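Local structure of SusD superfamily protein (Bacteroides fragilis, 3L22) at residues V148-T153 / Y172-S177; Y130-Y135 / S166-I171; N93-F98 / F122-A127. The protein is a SusD-family protein of the outer membrane that binds zinc in the crystal and probably takes part in capturing glycans, as its relatives do. One frame throughout, in Å; residues are numbered along the deposited sequence.

Contact 1: V148-T153 / Y172-S177. With ZN (zinc ion), chain H; EDO (1,2-ethanediol), chain Z.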
ATOM      1  N   VAL A 148       2.979  13.838 -10.700  1.00 15.16           N
ATOM      2  CA  VAL A 148       1.588  13.914 -11.149  1.00 13.50           C
ATOM      3  C   VAL A 148       1.054  15.330 -10.848  1.00 14.61           C
ATOM      4  O   VAL A 148       1.626  16.028 -10.022  1.00 14.39           O
ATOM      5  CB  VAL A 148       0.717  12.837 -10.471  1.00 13.49           C
ATOM      6  CG1 VAL A 148       1.223  11.382 -10.771  1.00 10.23           C
ATOM      7  CG2 VAL A 148       0.567  13.083  -8.962  1.00 11.73           C
ATOM      8  N   PRO A 149      -0.033  15.770 -11.527  1.00 15.18           N
ATOM      9  CA  PRO A 149      -0.690  17.030 -11.153  1.00 15.63           C
ATOM     10  C   PRO A 149      -1.244  17.007  -9.747  1.00 16.65           C
ATOM     11  O   PRO A 149      -1.921  16.025  -9.365  1.00 16.88           O
ATOM     12  CB  PRO A 149      -1.847  17.132 -12.145  1.00 16.34           C
ATOM     13  CG  PRO A 149      -1.419  16.225 -13.323  1.00 15.96           C
ATOM     14  CD  PRO A 149      -0.666  15.144 -12.700  1.00 15.30           C
ATOM     15  N   LEU A 150      -0.955  18.070  -8.992  1.00 16.29           N
ATOM     16  CA  LEU A 150      -1.378  18.162  -7.624  1.00 16.71           C
ATOM     17  C   LEU A 150      -2.727  18.900  -7.626  1.00 16.99           C
ATOM     18  O   LEU A 150      -2.778  20.116  -7.490  1.00 16.43           O
ATOM     19  CB  LEU A 150      -0.313  18.879  -6.775  1.00 16.75           C
ATOM     20  CG  LEU A 150      -0.552  18.999  -5.266  1.00 18.54           C
ATOM     21  CD1 LEU A 150      -1.058  17.682  -4.638  1.00 15.01           C
ATOM     22  CD2 LEU A 150       0.740  19.443  -4.578  1.00 18.56           C
ATOM     23  N   ARG A 151      -3.806  18.150  -7.818  1.00 16.48           N
ATOM     24  CA  ARG A 151      -5.162  18.722  -7.886  1.00 16.42           C
ATOM     25  C   ARG A 151      -5.779  18.764  -6.485  1.00 16.18           C
ATOM     26  O   ARG A 151      -6.024  17.720  -5.877  1.00 15.38           O
ATOM     27  CB  ARG A 151      -6.039  17.892  -8.828  1.00 16.58           C
ATOM     28  CG  ARG A 151      -5.416  17.678 -10.217  1.00 16.59           C
ATOM     29  CD  ARG A 151      -6.385  17.117 -11.219  1.00 17.95           C
ATOM     30  NE  ARG A 151      -5.796  16.989 -12.550  1.00 16.02           N
ATOM     31  CZ  ARG A 151      -5.667  17.971 -13.432  1.00 17.63           C
ATOM     32  NH1 ARG A 151      -6.102  19.211 -13.182  1.00 16.02           N
ATOM     33  NH2 ARG A 151      -5.116  17.695 -14.609  1.00 16.01           N
ATOM     34  N   LEU A 152      -6.024  19.975  -5.989  1.00 16.10           N
ATOM     35  CA  LEU A 152      -6.520  20.184  -4.640  1.00 17.51           C
ATOM     36  C   LEU A 152      -7.805  21.014  -4.542  1.00 17.92           C
ATOM     37  O   LEU A 152      -8.299  21.221  -3.454  1.00 18.83           O
ATOM     38  CB  LEU A 152      -5.407  20.790  -3.771  1.00 16.85           C
ATOM     39  CG  LEU A 152      -4.150  19.936  -3.598  1.00 18.83           C
ATOM     40  CD1 LEU A 152      -3.045  20.765  -2.870  1.00 15.79           C
ATOM     41  CD2 LEU A 152      -4.433  18.623  -2.855  1.00 16.66           C
ATOM     42  N   THR A 153      -8.382  21.437  -5.651  1.00 19.10           N
ATOM     43  CA  THR A 153      -9.606  22.234  -5.629  1.00 20.23           C
ATOM     44  C   THR A 153     -10.799  21.366  -5.991  1.00 20.96           C
ATOM     45  O   THR A 153     -10.656  20.396  -6.723  1.00 20.74           O
ATOM     46  CB  THR A 153      -9.526  23.372  -6.631  1.00 20.33           C
ATOM     47  OG1 THR A 153      -9.214  22.815  -7.911  1.00 22.73           O
ATOM     48  CG2 THR A 153      -8.421  24.398  -6.239  1.00 20.50           C
ATOM     49  N   TYR A 172       5.184  14.242  -1.977  1.00 10.94           N
ATOM     50  CA  TYR A 172       5.425  13.843  -0.611  1.00 11.55           C
ATOM     51  C   TYR A 172       5.214  14.967   0.386  1.00 12.33           C
ATOM     52  O   TYR A 172       4.670  14.745   1.478  1.00 12.25           O
ATOM     53  CB  TYR A 172       6.821  13.263  -0.418  1.00 11.89           C
ATOM     54  CG  TYR A 172       7.027  11.853  -0.930  1.00 12.72           C
ATOM     55  CD1 TYR A 172       6.076  10.843  -0.714  1.00 11.77           C
ATOM     56  CD2 TYR A 172       8.196  11.497  -1.574  1.00 11.69           C
ATOM     57  CE1 TYR A 172       6.305   9.525  -1.169  1.00 11.41           C
ATOM     58  CE2 TYR A 172       8.394  10.196  -2.040  1.00 11.01           C
ATOM     59  CZ  TYR A 172       7.475   9.228  -1.819  1.00 10.46           C
ATOM     60  OH  TYR A 172       7.694   7.943  -2.279  1.00 11.73           O
ATOM     61  N   GLU A 173       5.631  16.171   0.025  1.00 13.07           N
ATOM     62  CA  GLU A 173       5.524  17.314   0.936  1.00 12.92           C
ATOM     63  C   GLU A 173       4.066  17.683   1.162  1.00 13.06           C
ATOM     64  O   GLU A 173       3.690  18.039   2.280  1.00 12.53           O
ATOM     65  CB  GLU A 173       6.337  18.506   0.417  1.00 13.08           C
ATOM     66  CG  GLU A 173       7.856  18.309   0.667  1.00 14.89           C
ATOM     67  CD  GLU A 173       8.761  19.258  -0.107  1.00 18.32           C
ATOM     68  OE1 GLU A 173       8.351  19.813  -1.172  1.00 20.81           O
ATOM     69  OE2 GLU A 173       9.916  19.452   0.372  1.00 22.73           O
ATOM     70  N   HIS A 174       3.240  17.548   0.127  1.00 13.18           N
ATOM     71  CA  HIS A 174       1.814  17.811   0.301  1.00 13.36           C
ATOM     72  C   HIS A 174       1.147  16.703   1.163  1.00 13.15           C
ATOM     73  O   HIS A 174       0.331  16.991   2.043  1.00 13.47           O
ATOM     74  CB  HIS A 174       1.036  17.964  -1.006  1.00 13.18           C
ATOM     75  CG  HIS A 174      -0.419  17.983  -0.740  1.00 11.53           C
ATOM     76  ND1 HIS A 174      -1.033  19.096  -0.241  1.00 12.45           N
ATOM     77  CD2 HIS A 174      -1.331  16.986  -0.666  1.00 11.97           C
ATOM     78  CE1 HIS A 174      -2.283  18.815   0.073  1.00 11.35           C
ATOM     79  NE2 HIS A 174      -2.482  17.525  -0.158  1.00 10.47           N
ATOM     80  N   ILE A 175       1.520  15.462   0.927  1.00 12.79           N
ATOM     81  CA  ILE A 175       1.057  14.338   1.754  1.00 12.73           C
ATOM     82  C   ILE A 175       1.349  14.632   3.215  1.00 13.42           C
ATOM     83  O   ILE A 175       0.476  14.462   4.052  1.00 13.50           O
ATOM     84  CB  ILE A 175       1.685  13.000   1.319  1.00 12.74           C
ATOM     85  CG1 ILE A 175       1.113  12.583  -0.043  1.00 11.26           C
ATOM     86  CG2 ILE A 175       1.432  11.890   2.363  1.00 10.43           C
ATOM     87  CD1 ILE A 175       1.914  11.492  -0.799  1.00 11.85           C
ATOM     88  N   LEU A 176       2.542  15.153   3.519  1.00 13.77           N
ATOM     89  CA  LEU A 176       2.873  15.470   4.898  1.00 13.54           C
ATOM     90  C   LEU A 176       1.967  16.578   5.431  1.00 13.70           C
ATOM     91  O   LEU A 176       1.593  16.539   6.616  1.00 14.11           O
ATOM     92  CB  LEU A 176       4.347  15.843   5.055  1.00 12.46           C
ATOM     93  CG  LEU A 176       5.362  14.743   4.792  1.00 13.68           C
ATOM     94  CD1 LEU A 176       6.781  15.367   4.789  1.00 11.86           C
ATOM     95  CD2 LEU A 176       5.229  13.616   5.798  1.00 12.41           C
ATOM     96  N   SER A 177       1.619  17.552   4.584  1.00 13.73           N
ATOM     97  CA  SER A 177       0.641  18.565   4.991  1.00 14.56           C
ATOM     98  C   SER A 177      -0.748  17.985   5.326  1.00 14.79           C
ATOM     99  O   SER A 177      -1.363  18.376   6.309  1.00 14.54           O
ATOM    100  CB  SER A 177       0.476  19.632   3.921  1.00 14.18           C
ATOM    101  OG  SER A 177       1.656  20.355   3.773  1.00 16.47           O
TER
HETATM  102 ZN    ZN H   7      -0.223  21.085   0.044  1.00 29.37          ZN
HETATM  103  C1  EDO Z 466       4.709  16.724  10.207  1.00 32.78           C
HETATM  104  O1  EDO Z 466       4.273  15.835  11.228  1.00 31.18           O
HETATM  105  C2  EDO Z 466       4.089  16.533   8.846  1.00 31.29           C
HETATM  106  O2  EDO Z 466       2.999  15.630   8.785  1.00 31.21           O
HETATM  107  O   HOH W   1      -1.775  21.760   1.482  1.00 19.15           O

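Contact 2: Y130-Y135 / S166-I171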
ATOM      1  N   TYR A 130       0.056   6.472  -3.361  1.00 12.97           N
ATOM      2  CA  TYR A 130       0.120   5.400  -4.347  1.00 13.57           C
ATOM      3  C   TYR A 130       0.486   5.905  -5.766  1.00 13.13           C
ATOM      4  O   TYR A 130       1.306   5.276  -6.434  1.00 13.87           O
ATOM      5  CB  TYR A 130      -1.155   4.558  -4.318  1.00 13.93           C
ATOM      6  CG  TYR A 130      -1.246   3.672  -3.078  1.00 14.01           C
ATOM      7  CD1 TYR A 130      -0.284   2.701  -2.831  1.00 15.86           C
ATOM      8  CD2 TYR A 130      -2.310   3.784  -2.195  1.00 14.94           C
ATOM      9  CE1 TYR A 130      -0.365   1.867  -1.726  1.00 14.40           C
ATOM     10  CE2 TYR A 130      -2.404   2.978  -1.080  1.00 14.72           C
ATOM     11  CZ  TYR A 130      -1.440   2.004  -0.858  1.00 14.44           C
ATOM     12  OH  TYR A 130      -1.517   1.189   0.234  1.00 14.04           O
ATOM     13  N   LEU A 131      -0.035   7.053  -6.183  1.00 12.07           N
ATOM     14  CA  LEU A 131       0.369   7.645  -7.459  1.00 12.62           C
ATOM     15  C   LEU A 131       1.882   7.954  -7.471  1.00 12.93           C
ATOM     16  O   LEU A 131       2.571   7.717  -8.474  1.00 13.06           O
ATOM     17  CB  LEU A 131      -0.427   8.909  -7.759  1.00 12.76           C
ATOM     18  CG  LEU A 131      -1.946   8.823  -7.969  1.00 12.32           C
ATOM     19  CD1 LEU A 131      -2.513  10.232  -8.140  1.00  8.86           C
ATOM     20  CD2 LEU A 131      -2.258   7.904  -9.204  1.00 11.70           C
ATOM     21  N   ASN A 132       2.412   8.373  -6.322  1.00 13.01           N
ATOM     22  CA  ASN A 132       3.811   8.767  -6.213  1.00 13.46           C
ATOM     23  C   ASN A 132       4.747   7.558  -6.273  1.00 13.14           C
ATOM     24  O   ASN A 132       5.955   7.735  -6.350  1.00 12.58           O
ATOM     25  CB  ASN A 132       4.082   9.530  -4.900  1.00 13.25           C
ATOM     26  CG  ASN A 132       4.991  10.739  -5.078  1.00 13.57           C
ATOM     27  OD1 ASN A 132       5.052  11.326  -6.153  1.00 14.33           O
ATOM     28  ND2 ASN A 132       5.698  11.129  -3.993  1.00 11.71           N
ATOM     29  N   ASN A 133       4.191   6.354  -6.160  1.00 13.04           N
ATOM     30  CA  ASN A 133       4.954   5.111  -6.267  1.00 12.98           C
ATOM     31  C   ASN A 133       4.718   4.355  -7.574  1.00 13.34           C
ATOM     32  O   ASN A 133       5.090   3.165  -7.678  1.00 14.25           O
ATOM     33  CB  ASN A 133       4.644   4.228  -5.057  1.00 13.31           C
ATOM     34  CG  ASN A 133       5.360   4.689  -3.808  1.00 13.89           C
ATOM     35  OD1 ASN A 133       6.561   4.426  -3.662  1.00 16.49           O
ATOM     36  ND2 ASN A 133       4.649   5.398  -2.914  1.00 14.86           N
ATOM     37  N   LEU A 134       4.194   5.057  -8.589  1.00 13.25           N
ATOM     38  CA  LEU A 134       4.025   4.522  -9.952  1.00 13.24           C
ATOM     39  C   LEU A 134       4.631   5.414 -11.048  1.00 13.72           C
ATOM     40  O   LEU A 134       5.366   4.920 -11.903  1.00 14.54           O
ATOM     41  CB  LEU A 134       2.554   4.258 -10.258  1.00 12.44           C
ATOM     42  CG  LEU A 134       1.933   3.109  -9.449  1.00 14.00           C
ATOM     43  CD1 LEU A 134       0.395   3.152  -9.527  1.00  9.89           C
ATOM     44  CD2 LEU A 134       2.525   1.754  -9.912  1.00 14.08           C
ATOM     45  N   TYR A 135       4.359   6.713 -11.002  1.00 13.15           N
ATOM     46  CA  TYR A 135       4.673   7.624 -12.099  1.00 14.17           C
ATOM     47  C   TYR A 135       6.078   8.274 -12.070  1.00 14.22           C
ATOM     48  O   TYR A 135       6.707   8.338 -13.089  1.00 14.55           O
ATOM     49  CB  TYR A 135       3.532   8.642 -12.246  1.00 14.16           C
ATOM     50  CG  TYR A 135       2.237   7.920 -12.590  1.00 15.15           C
ATOM     51  CD1 TYR A 135       1.977   7.493 -13.908  1.00 15.30           C
ATOM     52  CD2 TYR A 135       1.302   7.606 -11.609  1.00 14.27           C
ATOM     53  CE1 TYR A 135       0.803   6.784 -14.234  1.00 14.76           C
ATOM     54  CE2 TYR A 135       0.135   6.878 -11.932  1.00 14.09           C
ATOM     55  CZ  TYR A 135      -0.114   6.485 -13.230  1.00 14.26           C
ATOM     56  OH  TYR A 135      -1.278   5.809 -13.520  1.00 14.61           O
ATOM     57  N   SER A 166       3.656  18.040 -10.568  1.00 15.98           N
ATOM     58  CA  SER A 166       4.535  18.356  -9.452  1.00 15.31           C
ATOM     59  C   SER A 166       5.620  17.301  -9.354  1.00 15.25           C
ATOM     60  O   SER A 166       5.494  16.227  -9.955  1.00 14.96           O
ATOM     61  CB  SER A 166       3.736  18.384  -8.159  1.00 15.48           C
ATOM     62  OG  SER A 166       2.925  19.540  -8.153  1.00 14.29           O
ATOM     63  N   THR A 167       6.679  17.600  -8.601  1.00 14.03           N
ATOM     64  CA  THR A 167       7.780  16.663  -8.431  1.00 13.37           C
ATOM     65  C   THR A 167       7.433  15.571  -7.380  1.00 13.49           C
ATOM     66  O   THR A 167       6.542  15.763  -6.564  1.00 13.44           O
ATOM     67  CB  THR A 167       9.066  17.364  -8.025  1.00 12.85           C
ATOM     68  OG1 THR A 167       8.934  17.862  -6.695  1.00 13.21           O
ATOM     69  CG2 THR A 167       9.460  18.548  -9.013  1.00 11.44           C
ATOM     70  N   VAL A 168       8.149  14.452  -7.408  1.00 12.99           N
ATOM     71  CA  VAL A 168       8.038  13.409  -6.386  1.00 12.53           C
ATOM     72  C   VAL A 168       8.209  14.008  -4.971  1.00 13.26           C
ATOM     73  O   VAL A 168       7.421  13.688  -4.071  1.00 12.22           O
ATOM     74  CB  VAL A 168       8.959  12.209  -6.687  1.00 12.30           C
ATOM     75  CG1 VAL A 168      10.485  12.597  -6.681  1.00 11.37           C
ATOM     76  CG2 VAL A 168       8.676  10.995  -5.752  1.00 11.23           C
ATOM     77  N   LYS A 169       9.166  14.928  -4.793  1.00 13.40           N
ATOM     78  CA  LYS A 169       9.333  15.617  -3.512  0.60 13.31           C
ATOM     79  C   LYS A 169       8.083  16.460  -3.175  1.00 13.38           C
ATOM     80  O   LYS A 169       7.594  16.445  -2.038  1.00 13.21           O
ATOM     81  CB  LYS A 169      10.593  16.502  -3.515  0.60 13.85           C
ATOM     82  CG  LYS A 169      10.768  17.494  -2.309  0.60 15.01           C
ATOM     83  CD  LYS A 169      12.098  18.302  -2.422  0.60 17.11           C
ATOM     84  CE  LYS A 169      12.466  19.185  -1.192  0.60 18.34           C
ATOM     85  NZ  LYS A 169      11.675  20.493  -1.005  0.60 18.66           N
ATOM     86  N   GLN A 170       7.566  17.195  -4.146  1.00 12.91           N
ATOM     87  CA  GLN A 170       6.409  18.075  -3.867  1.00 13.14           C
ATOM     88  C   GLN A 170       5.188  17.264  -3.463  1.00 12.54           C
ATOM     89  O   GLN A 170       4.403  17.685  -2.590  1.00 11.27           O
ATOM     90  CB  GLN A 170       6.089  18.985  -5.067  1.00 13.33           C
ATOM     91  CG  GLN A 170       7.059  20.135  -5.228  1.00 13.45           C
ATOM     92  CD  GLN A 170       6.922  20.838  -6.576  1.00 16.47           C
ATOM     93  OE1 GLN A 170       6.605  20.230  -7.615  1.00 13.07           O
ATOM     94  NE2 GLN A 170       7.155  22.139  -6.559  1.00 16.78           N
ATOM     95  N   ILE A 171       5.025  16.100  -4.083  1.00 12.12           N
ATOM     96  CA  ILE A 171       3.864  15.267  -3.761  1.00 11.55           C
ATOM     97  C   ILE A 171       4.000  14.744  -2.333  1.00 11.72           C
ATOM     98  O   ILE A 171       3.042  14.828  -1.549  1.00 11.91           O
ATOM     99  CB  ILE A 171       3.658  14.125  -4.780  1.00 10.87           C
ATOM    100  CG1 ILE A 171       3.274  14.684  -6.149  1.00 11.31           C
ATOM    101  CG2 ILE A 171       2.602  13.118  -4.292  1.00 11.93           C
ATOM    102  CD1 ILE A 171       1.974  15.452  -6.255  1.00  9.03           C
TER

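Contact 3: N93-F98 / F122-A127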
ATOM      1  N   ASN A  93     -10.830  14.116  -6.037  1.00 14.66           N
ATOM      2  CA  ASN A  93     -11.803  15.181  -6.259  1.00 15.89           C
ATOM      3  C   ASN A  93     -12.985  15.070  -5.290  1.00 15.62           C
ATOM      4  O   ASN A  93     -13.493  16.082  -4.836  1.00 15.33           O
ATOM      5  CB  ASN A  93     -12.308  15.241  -7.711  1.00 15.71           C
ATOM      6  CG  ASN A  93     -13.126  16.516  -7.987  1.00 18.80           C
ATOM      7  OD1 ASN A  93     -12.639  17.647  -7.798  1.00 19.80           O
ATOM      8  ND2 ASN A  93     -14.389  16.341  -8.401  1.00 19.04           N
ATOM      9  N   LYS A  94     -13.395  13.839  -4.971  1.00 15.41           N
ATOM     10  CA  LYS A  94     -14.394  13.615  -3.924  1.00 15.62           C
ATOM     11  C   LYS A  94     -13.959  14.161  -2.579  1.00 15.15           C
ATOM     12  O   LYS A  94     -14.773  14.774  -1.885  1.00 13.62           O
ATOM     13  CB  LYS A  94     -14.761  12.133  -3.796  1.00 16.27           C
ATOM     14  CG  LYS A  94     -15.662  11.661  -4.936  1.00 18.22           C
ATOM     15  CD  LYS A  94     -15.898  10.127  -4.911  1.00 21.84           C
ATOM     16  CE  LYS A  94     -16.882   9.709  -5.992  1.00 25.04           C
ATOM     17  NZ  LYS A  94     -18.242  10.077  -5.477  1.00 28.26           N
ATOM     18  N   VAL A  95     -12.690  13.976  -2.217  1.00 14.06           N
ATOM     19  CA  VAL A  95     -12.179  14.567  -0.968  1.00 13.58           C
ATOM     20  C   VAL A  95     -12.177  16.112  -1.056  1.00 14.00           C
ATOM     21  O   VAL A  95     -12.649  16.780  -0.167  1.00 14.14           O
ATOM     22  CB  VAL A  95     -10.764  14.058  -0.592  1.00 13.37           C
ATOM     23  CG1 VAL A  95     -10.140  14.950   0.553  1.00 11.80           C
ATOM     24  CG2 VAL A  95     -10.790  12.562  -0.217  1.00 13.30           C
ATOM     25  N   ASN A  96     -11.697  16.663  -2.160  1.00 14.45           N
ATOM     26  CA  ASN A  96     -11.624  18.123  -2.336  1.00 14.24           C
ATOM     27  C   ASN A  96     -13.041  18.735  -2.175  1.00 14.58           C
ATOM     28  O   ASN A  96     -13.219  19.738  -1.470  1.00 13.96           O
ATOM     29  CB  ASN A  96     -11.069  18.486  -3.718  1.00 13.35           C
ATOM     30  CG  ASN A  96      -9.626  17.987  -3.942  1.00 14.86           C
ATOM     31  OD1 ASN A  96      -8.971  17.588  -3.003  1.00 14.99           O
ATOM     32  ND2 ASN A  96      -9.152  17.995  -5.201  1.00 12.66           N
ATOM     33  N   THR A  97     -14.024  18.093  -2.807  1.00 14.40           N
ATOM     34  CA  THR A  97     -15.429  18.504  -2.731  1.00 15.22           C
ATOM     35  C   THR A  97     -16.027  18.328  -1.351  1.00 15.54           C
ATOM     36  O   THR A  97     -16.662  19.243  -0.847  1.00 16.84           O
ATOM     37  CB  THR A  97     -16.259  17.763  -3.767  1.00 15.44           C
ATOM     38  OG1 THR A  97     -15.578  17.915  -5.008  1.00 15.91           O
ATOM     39  CG2 THR A  97     -17.703  18.342  -3.859  1.00 13.56           C
ATOM     40  N   PHE A  98     -15.785  17.183  -0.732  1.00 15.11           N
ATOM     41  CA  PHE A  98     -16.195  16.956   0.644  1.00 15.24           C
ATOM     42  C   PHE A  98     -15.670  18.062   1.556  1.00 15.78           C
ATOM     43  O   PHE A  98     -16.454  18.625   2.312  1.00 14.64           O
ATOM     44  CB  PHE A  98     -15.706  15.599   1.150  1.00 14.78           C
ATOM     45  CG  PHE A  98     -15.993  15.330   2.612  1.00 12.94           C
ATOM     46  CD1 PHE A  98     -17.214  14.821   3.007  1.00 14.22           C
ATOM     47  CD2 PHE A  98     -15.012  15.501   3.571  1.00 12.12           C
ATOM     48  CE1 PHE A  98     -17.483  14.550   4.339  1.00 11.16           C
ATOM     49  CE2 PHE A  98     -15.256  15.219   4.908  1.00 13.04           C
ATOM     50  CZ  PHE A  98     -16.493  14.748   5.297  1.00 13.46           C
ATOM     51  N   PHE A 122      -6.576  12.257   5.104  1.00 14.34           N
ATOM     52  CA  PHE A 122      -5.869  10.982   5.081  1.00 13.28           C
ATOM     53  C   PHE A 122      -6.150  10.219   3.763  1.00 13.43           C
ATOM     54  O   PHE A 122      -5.226   9.729   3.144  1.00 13.27           O
ATOM     55  CB  PHE A 122      -6.251  10.108   6.274  1.00 12.80           C
ATOM     56  CG  PHE A 122      -5.709   8.728   6.189  1.00 13.73           C
ATOM     57  CD1 PHE A 122      -4.406   8.454   6.639  1.00 13.95           C
ATOM     58  CD2 PHE A 122      -6.442   7.703   5.590  1.00 12.94           C
ATOM     59  CE1 PHE A 122      -3.877   7.192   6.543  1.00 11.96           C
ATOM     60  CE2 PHE A 122      -5.902   6.432   5.478  1.00 14.74           C
ATOM     61  CZ  PHE A 122      -4.591   6.191   5.960  1.00 15.07           C
ATOM     62  N   VAL A 123      -7.419  10.139   3.358  1.00 12.53           N
ATOM     63  CA  VAL A 123      -7.799   9.474   2.119  1.00 12.70           C
ATOM     64  C   VAL A 123      -7.125  10.148   0.899  1.00 13.22           C
ATOM     65  O   VAL A 123      -6.551   9.456   0.069  1.00 13.56           O
ATOM     66  CB  VAL A 123      -9.314   9.388   1.973  1.00 12.33           C
ATOM     67  CG1 VAL A 123      -9.719   8.817   0.626  1.00 11.88           C
ATOM     68  CG2 VAL A 123      -9.897   8.527   3.112  1.00 12.32           C
ATOM     69  N   ARG A 124      -7.103  11.485   0.856  1.00 13.92           N
ATOM     70  CA  ARG A 124      -6.405  12.184  -0.232  1.00 13.86           C
ATOM     71  C   ARG A 124      -4.909  11.898  -0.192  1.00 14.11           C
ATOM     72  O   ARG A 124      -4.303  11.638  -1.231  1.00 13.62           O
ATOM     73  CB  ARG A 124      -6.660  13.666  -0.148  1.00 14.88           C
ATOM     74  CG  ARG A 124      -6.034  14.471  -1.275  1.00 15.79           C
ATOM     75  CD  ARG A 124      -6.627  15.881  -1.291  1.00 15.95           C
ATOM     76  NE  ARG A 124      -6.228  16.652  -0.132  1.00 12.81           N
ATOM     77  CZ  ARG A 124      -6.746  17.848   0.181  1.00 14.42           C
ATOM     78  NH1 ARG A 124      -7.673  18.448  -0.590  1.00 13.70           N
ATOM     79  NH2 ARG A 124      -6.268  18.493   1.230  1.00 14.27           N
ATOM     80  N   ALA A 125      -4.345  11.867   1.011  1.00 14.25           N
ATOM     81  CA  ALA A 125      -2.925  11.611   1.202  1.00 14.22           C
ATOM     82  C   ALA A 125      -2.538  10.204   0.706  1.00 14.95           C
ATOM     83  O   ALA A 125      -1.532  10.026  -0.018  1.00 14.99           O
ATOM     84  CB  ALA A 125      -2.542  11.802   2.706  1.00 14.74           C
ATOM     85  N   LEU A 126      -3.368   9.223   1.047  1.00 14.37           N
ATOM     86  CA  LEU A 126      -3.144   7.865   0.606  1.00 14.36           C
ATOM     87  C   LEU A 126      -3.210   7.721  -0.934  1.00 14.71           C
ATOM     88  O   LEU A 126      -2.381   7.003  -1.567  1.00 13.46           O
ATOM     89  CB  LEU A 126      -4.151   6.928   1.313  1.00 14.00           C
ATOM     90  CG  LEU A 126      -3.863   5.436   1.281  1.00 14.99           C
ATOM     91  CD1 LEU A 126      -2.442   5.073   1.830  1.00 12.19           C
ATOM     92  CD2 LEU A 126      -4.959   4.618   2.008  1.00 14.59           C
ATOM     93  N   ALA A 127      -4.177   8.399  -1.542  1.00 14.32           N
ATOM     94  CA  ALA A 127      -4.335   8.328  -2.989  1.00 14.16           C
ATOM     95  C   ALA A 127      -3.084   8.885  -3.679  1.00 14.29           C
ATOM     96  O   ALA A 127      -2.485   8.228  -4.554  1.00 14.54           O
ATOM     97  CB  ALA A 127      -5.583   9.073  -3.412  1.00 13.28           C
TER

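Contact 1: V148-T153 / Y172-S177
Two leucines of the loop 148-153, Leu150 and Leu152, close over the imidazole of His174 on helix 168-178, and between them they make the whole contact. Leu152 lies nearer. Its CD2 comes to 3.5 Å from NE2 of His174 and its CD1 to 3.6 Å from CE1, so the isopropyl fork straddles the NE2-CE1 side of the ring, while its CG stands above one face, displaced toward the rim. Leu150 meets the other end of the ring: its CD1 is 4.0 Å from both CG and CD2 of His174, and its CD2 is 3.9 Å from the CB. These methyls meet the ring at a slant, neither squarely over the face nor at the edge. A first torsion with CG anti to the backbone N (chi1 170°) points the ring of His174 at Leu150 and Leu152.

Both ring nitrogens have partners. ND1 binds a zinc ion at 2.2 Å; a water completes part of the shell at 2.2 Å from the metal, and two further ligand atoms come from outside the two segments. NE2 is hydrogen-bonded to OD2 of Asp178, one helical turn further on. Farther out, Tyr128 and Asn96 hold the carbonyl of Arg151, setting the loop backbone between the two leucines, and Arg124 packs against both Leu152 and His174.

The two nitrogens divide the work: NE2 faces a carboxylate and presumably carries the proton, which keeps the ND1 lone pair for zinc. Asp178 is placed to act as a second-shell residue and probably orients the imidazole and makes it a better metal ligand, while the leucines shield the ring beside the zinc with hydrocarbon.

Contact 2: Y130-Y135 / S166-I171
Asn132, near the C-terminal end of helix 113-131, reaches over the first turn of helix 168-178 and touches Val168 and Ile171. Its CB lies 3.9 Å from CG2 of Ile171. The amide carbon CG comes closer to that same methyl, 3.5 Å, as the two side chains run antiparallel, flank to flank. At the tip the amide divides. OD1 rests 3.4 Å from CB of Ile171 and accepts a hydrogen bond from the hydroxyl of Ser147, outside the two segments. ND2 donates to the backbone O of Val168 at 3.1 Å, nearly straight (175°) and in the plane of its own amide, with CG2 of Val168 3.5 Å from the same nitrogen. An unstaggered chi1 of -138° swings the amide into this position.

The helix start is held separately by a capping box: Gln170 N donates to OG1 of Thr167 at 3.0 Å, and Thr167 N returns a bond to OE1 of Gln170 at 2.8 Å.

The Val168 carbonyl can only accept, so it must face the NH2 end of this buried amide, which leaves OD1 for the Ser147 hydroxyl; OD1 and one N-H of the amide thus have partners.

Contact 3: N93-F98 / F122-A127
NH1 of Arg124 makes the one hydrogen bond between the two segments, donating to OD1 of Asn96 at 2.9 Å with an N-H...O angle of 163°. The oxygen sits at the edge of the guanidinium and in its plane, whereas the donor is well out of the plane of the Asn96 carbonyl; the amide and guanidinium planes are turned well apart. The first two torsions of Arg124 run extended from the helix and carry its CD to 3.4 Å from OD1 of Asn96. A bend at chi3 (68°) then turns NE and the guanidinium toward Asn96.

Val95 lies alongside the bent chain. Its CG1 packs against CB of Arg124 at 3.8 Å and also lies over one face of the guanidinium, while its CG2 meets CG1 of Val123 at 4.0 Å. The guanidinium is gripped from beyond the pair as well, because NH2 forms a salt bridge with Asp178 of helix 168-178. Val95 also touches Ala120 of helix 113-131, and Ile32 of helix 18-33 covers Val123.

The segment axes approach to 9.4 Å and run antiparallel, 155° between their directions. Long helices 79-103 and 113-131, with only the short helix 106-109 between them, thus pack as an antiparallel pair, consistent with the TPR-like helical scaffold of the SusD family.

Overall arrangement
Contacts 1 and 2 share helix 168-178, their centres 9 Å apart. Val148 O lies 2.9 Å from Ser166 N, a probable hydrogen bond tying the loop to the residues just before that helix, and Tyr172 CE1 packs 3.3 Å from Asn132 ND2. Contact 3, about 10 Å from contact 1 between centres, meets its loop where Asn96 ND2 lies 3.2 Å from Thr153 O. Asp178 also joins contacts 1 and 3, OD2 to His174 and OD1 to Arg124. Contacts 2 and 3 both use helix 113-131; their centres are 15 Å apart and they merely adjoin in sequence. The zinc belongs to contact 1; the side chain of Arg124 is about 7 Å from the ion and that of Ile171 about 9 Å.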